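RNA-directed RNA polymerase (Infectious pancreatic necrosis virus, PDB 3ZED) probably catalyses RNA-directed RNA synthesis for viral genome replication and is probably found both free and covalently attached to genomic RNA. Local coordinates at residues L578-E581 with R582-S586; A607-I610 with V611-E614; I647-T650 with G651-D654; L675-Q678 with T679-I683. All blocks are in the same frame, centred on the assembly; numbering follows the deposited sequence.

How the contacts relate
All four contacts are helical turns in the thumb region of the polymerase, away from the two bound potassium ions and the predicted GTP site. Contact 2, on helix 604-621, touches contacts 3 and 4. It packs against contact 3, whose centre is 11 Å away: Ala607 CB lies 3.7 Å from Phe652 CB and 3.8 Å from Val649 CB, while Val611 CG2 is 3.8 Å from Leu653 CD2. Toward contact 4, with centres 17 Å apart, a probable hydrogen bond of 2.9 Å runs from Leu675 N to Glu614 OE2. Contact 1 touches none of the others; its nearest atoms are about 6 Å from contact 2, but its side chains reach the later part of helix 604-621.

Contact 1. Residues L578-E581 with R582-S586; sequences LENE and RLIAS
The amide of Asn580 is met by Ile584 CG1 obliquely, between face and edge and nearest to OD1, at 3.7 Å. CG of Asn580 stands anti to the backbone N (chi1 -176°), which swings the amide alongside the helix to the isoleucine, while ND2 makes a weak hydrogen bond to Gln149. The carboxylate of Glu579, in this one of two conformers, leads the other way, to Ser564 OG and a salt bridge with Arg519. Although Glu579 is the N-cap residue, its contribution across the turn is its carbonyl, which accepts Leu583 N at 3.0 Å. Ile584 N to Asn580 O at 2.9 Å is nearly straight (169°), and Ala585 N to Glu581 O at 3.0 Å continues the series. Leu578 approaches the start of the helix, with CD2 3.7 Å from Leu583 N and 4.2 Å from Leu583 CB; its CG is 3.9 Å from Arg582 CB, those side chains crossing at about a right angle. The chemistry is thus divided: backbone amides bind the turn, the leucines pack on helix 604-621 and Ile584 on helix 143-156, and the carboxylate of Glu579, at least in this conformer, turns to partners outside the turn.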
loop_
_atom_site.group_PDB
_atom_site.type_symbol
_atom_site.label_atom_id
_atom_site.label_comp_id
_atom_site.label_asym_id
_atom_site.label_seq_id
_atom_site.Cartn_x
_atom_site.Cartn_y
_atom_site.Cartn_z
ATOM N N LEU B 578 -0.721 20.380 -4.320
ATOM C CA LEU B 578 -0.066 19.563 -3.306
ATOM C C LEU B 578 -0.044 20.311 -1.990
ATOM O O LEU B 578 0.263 21.509 -2.007
ATOM C CB LEU B 578 1.372 19.212 -3.751
ATOM C CG LEU B 578 2.094 18.200 -2.866
ATOM C CD1 LEU B 578 1.396 16.816 -2.912
ATOM C CD2 LEU B 578 3.520 18.067 -3.293
ATOM N N GLU B 579 -0.394 19.631 -0.867
ATOM C CA GLU B 579 -0.362 20.228 0.470
ATOM C C GLU B 579 0.972 20.953 0.654
ATOM O O GLU B 579 2.011 20.391 0.305
ATOM C CB GLU B 579 -0.560 19.150 1.549
ATOM C CG GLU B 579 -1.310 19.654 2.775
ATOM C CD GLU B 579 -2.779 19.977 2.572
ATOM O OE1 GLU B 579 -3.370 19.491 1.583
ATOM O OE2 GLU B 579 -3.335 20.752 3.378
ATOM N N ASN B 580 0.937 22.213 1.118
ATOM C CA ASN B 580 2.108 23.092 1.269
ATOM C C ASN B 580 3.361 22.430 1.897
ATOM O O ASN B 580 4.445 22.543 1.315
ATOM C CB ASN B 580 1.769 24.367 2.036
ATOM C CG ASN B 580 2.944 25.333 2.108
ATOM O OD1 ASN B 580 3.483 25.775 1.098
ATOM N ND2 ASN B 580 3.457 25.569 3.295
ATOM N N GLU B 581 3.222 21.756 3.043
ATOM C CA GLU B 581 4.352 21.117 3.744
ATOM C C GLU B 581 5.049 20.064 2.864
ATOM O O GLU B 581 6.274 20.003 2.846
ATOM C CB GLU B 581 3.869 20.484 5.056
ATOM C CG GLU B 581 4.948 20.345 6.119
ATOM C CD GLU B 581 4.425 19.842 7.456
ATOM O OE1 GLU B 581 4.136 18.627 7.569
ATOM O OE2 GLU B 581 4.285 20.671 8.387
ATOM N N ARG B 582 4.277 19.267 2.132
ATOM C CA ARG B 582 4.796 18.265 1.192
ATOM C C ARG B 582 5.504 18.940 0.007
ATOM O O ARG B 582 6.569 18.489 -0.407
ATOM C CB ARG B 582 3.652 17.383 0.658
ATOM C CG ARG B 582 3.018 16.531 1.725
ATOM C CD ARG B 582 2.050 15.567 1.079
ATOM N NE ARG B 582 1.257 14.900 2.105
ATOM C CZ ARG B 582 0.966 13.606 2.107
ATOM N NH1 ARG B 582 1.393 12.819 1.121
ATOM N NH2 ARG B 582 0.230 13.087 3.083
ATOM N N LEU B 583 4.909 20.024 -0.525
ATOM C CA LEU B 583 5.471 20.791 -1.635
ATOM C C LEU B 583 6.843 21.356 -1.254
ATOM O O LEU B 583 7.806 21.157 -1.992
ATOM C CB LEU B 583 4.506 21.933 -2.031
ATOM C CG LEU B 583 4.854 22.776 -3.267
ATOM C CD1 LEU B 583 4.676 21.965 -4.569
ATOM C CD2 LEU B 583 3.972 24.016 -3.327
ATOM N N ILE B 584 6.939 22.006 -0.093
ATOM C CA ILE B 584 8.178 22.603 0.426
ATOM C C ILE B 584 9.238 21.516 0.689
ATOM O O ILE B 584 10.367 21.680 0.234
ATOM C CB ILE B 584 7.889 23.468 1.676
ATOM C CG1 ILE B 584 6.953 24.664 1.351
ATOM C CG2 ILE B 584 9.161 23.930 2.416
ATOM C CD1 ILE B 584 7.488 25.816 0.412
ATOM N N ALA B 585 8.875 20.406 1.353
ATOM C CA ALA B 585 9.830 19.325 1.640
ATOM C C ALA B 585 10.432 18.765 0.346
ATOM O O ALA B 585 11.641 18.562 0.268
ATOM C CB ALA B 585 9.151 18.209 2.434
ATOM N N SER B 586 9.591 18.570 -0.666
ATOM C CA SER B 586 9.986 18.045 -1.981
ATOM C C SER B 586 10.869 19.059 -2.761
ATOM O O SER B 586 11.839 18.646 -3.408
ATOM C CB SER B 586 8.755 17.649 -2.783
ATOM O OG SER B 586 9.146 16.954 -3.951
#

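Contact 2. Residues A607-I610 with V611-E614; sequences AYQI and VRYE
Polar side-chain bonding between Tyr608 and Arg612 is weak but two-pronged: the tyrosine OH accepts from NE at 3.3 Å and from NH2 at 3.5 Å. Both donors belong to one edge of the guanidinium, and the hydroxyl lies close to its plane; the ring stands almost perpendicular to that plane, at 86°. A bend in the arginine chain at chi3 (-77°) turns this edge to the ring's end. The same OH is also hydrogen-bonded to Lys591 O, its stronger partner, so the long arginine bonds are supplementary.

Contacts over faces come next. Gln609 NE2 sits 3.7 Å above the guanidinium plane, offset toward its rim; the two side chains run abreast, but the amide is turned 70° from the guanidinium plane. Arg612 CD in turn lies over the rim of one face of the Tyr613 ring, whose OH binds Asp124, a residue outside these turns.

Apolar contact is slight, with Ile610 CG2 4.1 Å from Glu614 CG where the two chains run abreast. Backbone bonding is regular, Arg612 N to Tyr608 O measuring 2.9 Å and Glu614 N to Ile610 O 3.0 Å.

Within the thumb region, helix 625-645 covers part of these two turns: Lys638 meets Gln609 and Ile610, Met634 meets Tyr613, and Glu614 forms salt bridges to Arg639 of that helix and to Arg617 of its own. Ala607, Ile610 and Val611 pack on helix 650-654.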
loop_
_atom_site.group_PDB
_atom_site.type_symbol
_atom_site.label_atom_id
_atom_site.label_comp_id
_atom_site.label_asym_id
_atom_site.label_seq_id
_atom_site.Cartn_x
_atom_site.Cartn_y
_atom_site.Cartn_z
ATOM N N ALA B 607 17.877 15.314 -18.301
ATOM C CA ALA B 607 16.434 15.278 -18.536
ATOM C C ALA B 607 15.705 15.294 -17.186
ATOM O O ALA B 607 14.723 16.028 -17.033
ATOM C CB ALA B 607 16.053 14.043 -19.342
ATOM N N TYR B 608 16.230 14.519 -16.191
ATOM C CA TYR B 608 15.696 14.436 -14.826
ATOM C C TYR B 608 15.675 15.835 -14.192
ATOM O O TYR B 608 14.722 16.162 -13.493
ATOM C CB TYR B 608 16.506 13.436 -13.947
ATOM C CG TYR B 608 16.369 13.719 -12.464
ATOM C CD1 TYR B 608 15.271 13.252 -11.746
ATOM C CD2 TYR B 608 17.267 14.561 -11.810
ATOM C CE1 TYR B 608 15.084 13.595 -10.410
ATOM C CE2 TYR B 608 17.076 14.932 -10.484
ATOM C CZ TYR B 608 15.989 14.441 -9.784
ATOM O OH TYR B 608 15.816 14.802 -8.471
ATOM N N GLN B 609 16.725 16.640 -14.432
ATOM C CA GLN B 609 16.876 18.009 -13.929
ATOM C C GLN B 609 15.716 18.888 -14.374
ATOM O O GLN B 609 15.163 19.628 -13.555
ATOM C CB GLN B 609 18.210 18.617 -14.410
ATOM C CG GLN B 609 19.447 18.003 -13.746
ATOM C CD GLN B 609 19.525 18.278 -12.255
ATOM O OE1 GLN B 609 19.430 19.428 -11.792
ATOM N NE2 GLN B 609 19.701 17.219 -11.477
ATOM N N ILE B 610 15.323 18.783 -15.655
ATOM C CA ILE B 610 14.183 19.523 -16.207
ATOM C C ILE B 610 12.880 18.987 -15.568
ATOM O O ILE B 610 12.035 19.791 -15.161
ATOM C CB ILE B 610 14.152 19.428 -17.754
ATOM C CG1 ILE B 610 15.409 20.110 -18.371
ATOM C CG2 ILE B 610 12.832 19.992 -18.328
ATOM C CD1 ILE B 610 15.801 19.628 -19.739
ATOM N N VAL B 611 12.726 17.642 -15.506
ATOM C CA VAL B 611 11.560 16.957 -14.941
ATOM C C VAL B 611 11.302 17.444 -13.481
ATOM O O VAL B 611 10.178 17.803 -13.157
ATOM C CB VAL B 611 11.700 15.409 -15.039
ATOM C CG1 VAL B 611 10.623 14.681 -14.226
ATOM C CG2 VAL B 611 11.651 14.946 -16.500
ATOM N N ARG B 612 12.340 17.477 -12.642
ATOM C CA ARG B 612 12.278 17.900 -11.236
ATOM C C ARG B 612 11.606 19.280 -11.078
ATOM O O ARG B 612 10.691 19.411 -10.276
ATOM C CB ARG B 612 13.695 17.918 -10.639
ATOM C CG ARG B 612 13.803 18.595 -9.275
ATOM C CD ARG B 612 15.195 19.154 -9.061
ATOM N NE ARG B 612 16.139 18.095 -8.718
ATOM C CZ ARG B 612 17.397 18.305 -8.370
ATOM N NH1 ARG B 612 17.882 19.541 -8.318
ATOM N NH2 ARG B 612 18.179 17.285 -8.052
ATOM N N TYR B 613 12.053 20.288 -11.848
ATOM C CA TYR B 613 11.505 21.642 -11.786
ATOM C C TYR B 613 10.126 21.747 -12.448
ATOM O O TYR B 613 9.307 22.500 -11.953
ATOM C CB TYR B 613 12.490 22.652 -12.377
ATOM C CG TYR B 613 13.739 22.747 -11.531
ATOM C CD1 TYR B 613 13.674 23.171 -10.201
ATOM C CD2 TYR B 613 14.969 22.311 -12.017
ATOM C CE1 TYR B 613 14.805 23.189 -9.390
ATOM C CE2 TYR B 613 16.108 22.313 -11.208
ATOM C CZ TYR B 613 16.019 22.753 -9.895
ATOM O OH TYR B 613 17.137 22.833 -9.106
ATOM N N GLU B 614 9.831 20.963 -13.496
ATOM C CA GLU B 614 8.515 20.977 -14.123
ATOM C C GLU B 614 7.467 20.294 -13.234
ATOM O O GLU B 614 6.361 20.817 -13.105
ATOM C CB GLU B 614 8.543 20.308 -15.515
ATOM C CG GLU B 614 9.310 21.067 -16.590
ATOM C CD GLU B 614 8.739 22.409 -17.004
ATOM O OE1 GLU B 614 8.924 23.399 -16.262
ATOM O OE2 GLU B 614 8.137 22.483 -18.093
#

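Contact 3. Residues I647-T650 with G651-D654; sequences IDVT and GFLD
Val649 O receives Leu653 N at 2.9 Å, the donor lying nearly along the C=O axis with an N-H...O angle of 160°. This bond closes the first turn of helix 650-654, and Asp654 N to Thr650 O, also 2.9 Å but more bent (143°), follows it. The side chains pack over the same turn. With CG1 of Val649 anti to the carbonyl carbon (chi1 -65°), CG2 falls between the backbone N and the carbonyl carbon, from which it reaches Leu653 CD1 at 3.9 Å on the buried side. Val649 CB also meets Phe652 CD2 at 4.1 Å, so two side chains of the helix rest against one valine. On the more exposed side Thr650 and Asp654 run abreast, Thr650 CG2 lying 3.6 Å from Asp654 OD2. The threonine hydroxyl turns back instead, giving OG1 to Asp648 OD1 at 2.7 Å on the syn side, somewhat out of the carboxylate plane. Asp654 OD1 has its stronger partner in Thr670 OG1, with Ser672 OG a weak second one. This is the N-terminal first turn of a short alpha-helix, with Val649 at the N-cap supplying its carbonyl but no side-chain cap, packed against helix 604-621 (Ala607, Val611) in the thumb region.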
loop_
_atom_site.group_PDB
_atom_site.type_symbol
_atom_site.label_atom_id
_atom_site.label_comp_id
_atom_site.label_asym_id
_atom_site.label_seq_id
_atom_site.Cartn_x
_atom_site.Cartn_y
_atom_site.Cartn_z
ATOM N N ILE B 647 22.024 17.531 -26.949
ATOM C CA ILE B 647 21.565 16.173 -26.626
ATOM C C ILE B 647 20.033 16.145 -26.709
ATOM O O ILE B 647 19.381 17.041 -26.170
ATOM C CB ILE B 647 22.098 15.648 -25.244
ATOM C CG1 ILE B 647 23.560 16.061 -24.972
ATOM C CG2 ILE B 647 21.939 14.121 -25.131
ATOM C CD1 ILE B 647 23.942 16.196 -23.487
ATOM N N ASP B 648 19.468 15.131 -27.396
ATOM C CA ASP B 648 18.016 14.954 -27.532
ATOM C C ASP B 648 17.461 14.069 -26.390
ATOM O O ASP B 648 17.812 12.886 -26.280
ATOM C CB ASP B 648 17.646 14.362 -28.904
ATOM C CG ASP B 648 16.150 14.252 -29.181
ATOM O OD1 ASP B 648 15.396 15.171 -28.773
ATOM O OD2 ASP B 648 15.740 13.268 -29.842
ATOM N N VAL B 649 16.599 14.667 -25.542
ATOM C CA VAL B 649 16.002 14.013 -24.368
ATOM C C VAL B 649 14.466 13.931 -24.488
ATOM O O VAL B 649 13.801 13.622 -23.497
ATOM C CB VAL B 649 16.413 14.727 -23.055
ATOM C CG1 VAL B 649 17.910 14.615 -22.801
ATOM C CG2 VAL B 649 15.954 16.182 -23.034
ATOM N N THR B 650 13.914 14.197 -25.697
ATOM C CA THR B 650 12.478 14.203 -26.007
ATOM C C THR B 650 11.789 12.930 -25.473
ATOM O O THR B 650 10.745 13.049 -24.831
ATOM C CB THR B 650 12.261 14.420 -27.516
ATOM O OG1 THR B 650 12.868 15.666 -27.875
ATOM C CG2 THR B 650 10.786 14.451 -27.916
ATOM N N GLY B 651 12.396 11.758 -25.696
ATOM C CA GLY B 651 11.873 10.474 -25.228
ATOM C C GLY B 651 11.722 10.402 -23.717
ATOM O O GLY B 651 10.702 9.918 -23.217
ATOM N N PHE B 652 12.743 10.906 -22.985
ATOM C CA PHE B 652 12.759 10.970 -21.528
ATOM C C PHE B 652 11.727 11.964 -21.016
ATOM O O PHE B 652 11.042 11.647 -20.051
ATOM C CB PHE B 652 14.150 11.354 -21.000
ATOM C CG PHE B 652 15.245 10.358 -21.272
ATOM C CD1 PHE B 652 15.132 9.038 -20.835
ATOM C CD2 PHE B 652 16.418 10.748 -21.911
ATOM C CE1 PHE B 652 16.155 8.118 -21.068
ATOM C CE2 PHE B 652 17.442 9.829 -22.140
ATOM C CZ PHE B 652 17.303 8.520 -21.716
ATOM N N LEU B 653 11.601 13.150 -21.663
ATOM C CA LEU B 653 10.639 14.179 -21.272
ATOM C C LEU B 653 9.191 13.736 -21.573
ATOM O O LEU B 653 8.282 14.152 -20.847
ATOM C CB LEU B 653 10.950 15.533 -21.905
ATOM C CG LEU B 653 12.229 16.259 -21.438
ATOM C CD1 LEU B 653 12.393 17.583 -22.162
ATOM C CD2 LEU B 653 12.241 16.502 -19.931
ATOM N N ASP B 654 8.975 12.874 -22.589
ATOM C CA ASP B 654 7.650 12.327 -22.900
ATOM C C ASP B 654 7.307 11.263 -21.863
ATOM O O ASP B 654 6.187 11.243 -21.335
ATOM C CB ASP B 654 7.576 11.731 -24.332
ATOM C CG ASP B 654 7.672 12.699 -25.507
ATOM O OD1 ASP B 654 7.080 13.795 -25.429
ATOM O OD2 ASP B 654 8.263 12.315 -26.545
#

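Contact 4. Residues L675-Q678 with T679-I683; sequences LTNQ and TLVDI
Thr679 turns its OG1 anti to its own carbonyl carbon (chi1 -44°), which carries the hydroxyl oxygen back to the amide of Thr676, and Gln678 folds at chi2, which brings its amide over to Asp682. In the first pair Thr676 N gives a nearly straight hydrogen bond to Thr679 OG1 at 3.2 Å, the two threonine side chains crossing at about a right angle. A weak backbone bond of 3.1 Å from Thr679 N to Thr676 O returns across the same turn. In the second pair Gln678 NE2 donates to Asp682 OD1 at 2.8 Å. The acceptor lies in the plane of the glutamine amide, but the donor meets OD1 on its syn side, 34° out of the carboxylate plane, the two planes being 43° apart. NE2 also lies 3.7 Å from Val681 CG1, while on the valine's other branch CG2 is 3.7 Å from Asn677 ND2. The polar ends of Asn677 are held by Leu541 N at OD1 and Gln570 OE1 at ND2, so that amide is fixed from outside the turn. In the backbone, Asn677 O accepts Val681 N at 3.0 Å. Leu675 CD2 approaches Leu680 CG at 4.3 Å from before the helix, and Leu675 and Thr679 both touch Leu618 of helix 604-621. Thr676 as N-cap and Thr679 three residues on form one half of a capping box, their bond running from the N-cap amide to the N3 hydroxyl; an i to i+4 glutamine-aspartate pair on the exposed side follows it.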
loop_
_atom_site.group_PDB
_atom_site.type_symbol
_atom_site.label_atom_id
_atom_site.label_comp_id
_atom_site.label_asym_id
_atom_site.label_seq_id
_atom_site.Cartn_x
_atom_site.Cartn_y
_atom_site.Cartn_z
ATOM N N LEU B 675 6.032 23.925 -19.507
ATOM C CA LEU B 675 4.728 24.063 -18.857
ATOM C C LEU B 675 4.096 25.438 -19.189
ATOM O O LEU B 675 4.775 26.469 -19.106
ATOM C CB LEU B 675 4.942 23.932 -17.333
ATOM C CG LEU B 675 3.727 23.748 -16.438
ATOM C CD1 LEU B 675 4.137 23.074 -15.159
ATOM C CD2 LEU B 675 3.067 25.084 -16.090
ATOM N N THR B 676 2.817 25.439 -19.563
ATOM C CA THR B 676 2.039 26.657 -19.849
ATOM C C THR B 676 0.697 26.527 -19.137
ATOM O O THR B 676 0.414 25.473 -18.549
ATOM C CB THR B 676 1.838 26.885 -21.366
ATOM O OG1 THR B 676 1.090 25.802 -21.918
ATOM C CG2 THR B 676 3.140 27.123 -22.136
ATOM N N ASN B 677 -0.157 27.556 -19.235
ATOM C CA ASN B 677 -1.490 27.474 -18.649
ATOM C C ASN B 677 -2.305 26.294 -19.260
ATOM O O ASN B 677 -3.093 25.693 -18.544
ATOM C CB ASN B 677 -2.250 28.792 -18.815
ATOM C CG ASN B 677 -3.531 28.796 -18.044
ATOM O OD1 ASN B 677 -3.533 28.725 -16.823
ATOM N ND2 ASN B 677 -4.638 28.735 -18.746
ATOM N N GLN B 678 -2.108 25.960 -20.563
ATOM C CA GLN B 678 -2.836 24.843 -21.209
ATOM C C GLN B 678 -2.520 23.487 -20.539
ATOM O O GLN B 678 -3.411 22.637 -20.449
ATOM C CB GLN B 678 -2.565 24.769 -22.721
ATOM C CG GLN B 678 -3.522 23.820 -23.485
ATOM C CD GLN B 678 -4.984 24.192 -23.341
ATOM O OE1 GLN B 678 -5.411 25.324 -23.634
ATOM N NE2 GLN B 678 -5.792 23.250 -22.867
ATOM N N THR B 679 -1.278 23.300 -20.038
ATOM C CA THR B 679 -0.882 22.087 -19.315
ATOM C C THR B 679 -1.743 21.922 -18.051
ATOM O O THR B 679 -2.157 20.809 -17.713
ATOM C CB THR B 679 0.617 22.133 -18.904
ATOM O OG1 THR B 679 1.425 22.600 -19.976
ATOM C CG2 THR B 679 1.122 20.799 -18.404
ATOM N N LEU B 680 -1.979 23.046 -17.353
ATOM C CA LEU B 680 -2.749 23.076 -16.111
ATOM C C LEU B 680 -4.226 22.855 -16.383
ATOM O O LEU B 680 -4.882 22.177 -15.588
ATOM C CB LEU B 680 -2.505 24.398 -15.371
ATOM C CG LEU B 680 -1.062 24.612 -14.880
ATOM C CD1 LEU B 680 -0.923 25.941 -14.218
ATOM C CD2 LEU B 680 -0.603 23.476 -13.962
ATOM N N VAL B 681 -4.734 23.374 -17.521
ATOM C CA VAL B 681 -6.117 23.174 -17.955
ATOM C C VAL B 681 -6.301 21.666 -18.268
ATOM O O VAL B 681 -7.248 21.077 -17.770
ATOM C CB VAL B 681 -6.509 24.088 -19.168
ATOM C CG1 VAL B 681 -7.842 23.672 -19.798
ATOM C CG2 VAL B 681 -6.550 25.557 -18.764
ATOM N N ASP B 682 -5.365 21.057 -19.038
ATOM C CA ASP B 682 -5.422 19.639 -19.454
ATOM C C ASP B 682 -5.405 18.655 -18.273
ATOM O O ASP B 682 -6.191 17.713 -18.280
ATOM C CB ASP B 682 -4.275 19.270 -20.413
ATOM C CG ASP B 682 -4.270 19.986 -21.762
ATOM O OD1 ASP B 682 -5.288 20.655 -22.097
ATOM O OD2 ASP B 682 -3.238 19.911 -22.464
ATOM N N ILE B 683 -4.540 18.873 -17.264
ATOM C CA ILE B 683 -4.458 17.948 -16.139
ATOM C C ILE B 683 -5.735 18.019 -15.264
ATOM O O ILE B 683 -5.989 17.111 -14.481
ATOM C CB ILE B 683 -3.162 18.146 -15.297
ATOM C CG1 ILE B 683 -3.106 19.514 -14.584
ATOM C CG2 ILE B 683 -1.927 17.893 -16.150
ATOM C CD1 ILE B 683 -2.023 19.667 -13.525
#